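Local atomic coordinates of smoothened (Xenopus laevis, PDB entry 5KZZ), a protein that probably acts as a Hedgehog-pathway receptor of the Frizzled/Smoothened family, represented here by its extracellular cysteine-rich domain, and is directly activated by cellular cholesterol. Residues 12-17 / 35-40. Residues are numbered along the deposited sequence; the frame is centred on the assembly and turned at random.
Sequences KTTTCE and STVLAE
Thr14, in the extended segment that runs on from strand 11-13, faces Ser35 and Val37, where the chain enters a type I beta turn from Thr36 to Ala39. No backbone hydrogen bond joins the two segments; the junction, in the Frizzled-type cysteine-rich domain, is made by side chains and by a water that reaches the backbone of Thr36. Beyond it, Cys16 ties the first segment to Cys80 by a disulfide, and Val85 of strand 84-86 touches Lys12, Thr14 and Val37. At the centre the Thr14 OG1 and Ser35 OG hydroxyls share a hydrogen bond of 2.8 Å. With OG1 anti to the Thr14 nitrogen (chi1 -173°), the hydroxyl points at Ser35 OG and Thr14 CG2 sits against Ser35 CB at 3.6 Å. Ser35 OG also accepts from the N-H of Val37 at 3.1 Å, closing an ST turn that holds the hydroxyl just ahead of the beta turn. The extended Lys12 chain passes obliquely by Val37, whose CG2 lies beside the far end of the lysine, 3.6 Å from NZ and 3.7 Å from CE. Towards Glu17 a water completes the link: it donates to Glu17 OE2 and accepts from Thr36 N, 2.9 Å away.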
loop_
_atom_site.group_PDB
_atom_site.type_symbol
_atom_site.label_atom_id
_atom_site.label_comp_id
_atom_site.label_asym_id
_atom_site.label_seq_id
_atom_site.Cartn_x
_atom_site.Cartn_y
_atom_site.Cartn_z
ATOM N N LYS A 12 -4.244 -6.880 10.637
ATOM C CA LYS A 12 -5.518 -7.475 10.282
ATOM C C LYS A 12 -5.334 -8.968 10.034
ATOM O O LYS A 12 -4.397 -9.377 9.351
ATOM C CB LYS A 12 -6.107 -6.800 9.045
ATOM C CG LYS A 12 -7.457 -7.361 8.624
ATOM C CD LYS A 12 -8.165 -6.433 7.644
ATOM C CE LYS A 12 -9.523 -7.002 7.229
ATOM N NZ LYS A 12 -10.182 -6.173 6.172
ATOM N N THR A 13 -6.234 -9.773 10.598
ATOM C CA THR A 13 -6.197 -11.226 10.434
ATOM C C THR A 13 -6.539 -11.638 9.005
ATOM O O THR A 13 -7.520 -11.167 8.436
ATOM C CB THR A 13 -7.171 -11.915 11.411
ATOM O OG1 THR A 13 -6.706 -11.710 12.746
ATOM C CG2 THR A 13 -7.243 -13.406 11.137
ATOM N N THR A 14 -5.727 -12.522 8.428
ATOM C CA THR A 14 -5.893 -12.914 7.041
ATOM C C THR A 14 -5.072 -14.169 6.785
ATOM O O THR A 14 -4.291 -14.590 7.637
ATOM C CB THR A 14 -5.450 -11.771 6.074
ATOM O OG1 THR A 14 -5.776 -12.109 4.717
ATOM C CG2 THR A 14 -3.952 -11.521 6.193
ATOM N N THR A 15 -5.259 -14.779 5.624
ATOM C CA THR A 15 -4.434 -15.907 5.244
ATOM C C THR A 15 -3.262 -15.394 4.418
ATOM O O THR A 15 -3.462 -14.662 3.456
ATOM C CB THR A 15 -5.243 -16.954 4.463
ATOM O OG1 THR A 15 -6.283 -17.458 5.307
ATOM C CG2 THR A 15 -4.353 -18.106 4.013
ATOM N N CYS A 16 -2.045 -15.752 4.808
ATOM C CA CYS A 16 -0.851 -15.341 4.059
ATOM C C CYS A 16 -0.583 -16.243 2.857
ATOM O O CYS A 16 -0.695 -17.467 2.944
ATOM C CB CYS A 16 0.385 -15.337 4.964
ATOM S SG CYS A 16 0.314 -14.263 6.408
ATOM N N GLU A 17 -0.204 -15.645 1.736
ATOM C CA GLU A 17 0.200 -16.435 0.576
ATOM C C GLU A 17 1.544 -15.931 0.054
ATOM O O GLU A 17 1.905 -14.772 0.281
ATOM C CB GLU A 17 -0.878 -16.398 -0.515
ATOM C CG GLU A 17 -1.249 -15.030 -1.034
ATOM C CD GLU A 17 -2.472 -15.081 -1.947
ATOM O OE1 GLU A 17 -2.332 -14.882 -3.169
ATOM O OE2 GLU A 17 -3.581 -15.332 -1.435
ATOM N N SER A 35 -0.949 -10.561 1.475
ATOM C CA SER A 35 -2.380 -10.784 1.355
ATOM C C SER A 35 -2.946 -9.651 0.527
ATOM O O SER A 35 -2.387 -8.557 0.519
ATOM C CB SER A 35 -3.049 -10.816 2.730
ATOM O OG SER A 35 -4.463 -10.816 2.610
ATOM N N THR A 36 -4.052 -9.916 -0.159
ATOM C CA THR A 36 -4.739 -8.891 -0.933
ATOM C C THR A 36 -5.859 -8.212 -0.136
ATOM O O THR A 36 -6.606 -7.397 -0.683
ATOM C CB THR A 36 -5.333 -9.489 -2.226
ATOM O OG1 THR A 36 -6.265 -10.530 -1.896
ATOM C CG2 THR A 36 -4.237 -10.075 -3.090
ATOM N N VAL A 37 -5.959 -8.525 1.158
ATOM C CA VAL A 37 -7.103 -8.085 1.952
ATOM C C VAL A 37 -7.211 -6.550 2.092
ATOM O O VAL A 37 -8.312 -6.028 2.280
ATOM C CB VAL A 37 -7.089 -8.752 3.362
ATOM C CG1 VAL A 37 -5.927 -8.261 4.194
ATOM C CG2 VAL A 37 -8.406 -8.512 4.096
ATOM N N LEU A 38 -6.107 -5.810 1.978
ATOM C CA LEU A 38 -6.166 -4.348 2.114
ATOM C C LEU A 38 -6.495 -3.656 0.807
ATOM O O LEU A 38 -6.936 -2.499 0.799
ATOM C CB LEU A 38 -4.844 -3.797 2.631
ATOM C CG LEU A 38 -4.348 -4.461 3.910
ATOM C CD1 LEU A 38 -3.073 -3.789 4.367
ATOM C CD2 LEU A 38 -5.414 -4.372 5.009
ATOM N N ALA A 39 -6.281 -4.356 -0.306
ATOM C CA ALA A 39 -6.536 -3.777 -1.623
ATOM C C ALA A 39 -7.985 -4.032 -2.004
ATOM O O ALA A 39 -8.312 -5.071 -2.596
ATOM C CB ALA A 39 -5.594 -4.366 -2.657
ATOM N N GLU A 40 -8.848 -3.080 -1.673
ATOM C CA GLU A 40 -10.292 -3.289 -1.802
ATOM C C GLU A 40 -10.755 -3.404 -3.245
ATOM O O GLU A 40 -11.849 -3.894 -3.504
ATOM C CB GLU A 40 -11.049 -2.156 -1.106
ATOM C CG GLU A 40 -10.852 -2.117 0.405
ATOM C CD GLU A 40 -11.656 -1.016 1.080
ATOM O OE1 GLU A 40 -12.746 -0.677 0.572
ATOM O OE2 GLU A 40 -11.201 -0.499 2.124
HETATM O O HOH W 1 -4.721 -12.785 -0.195
#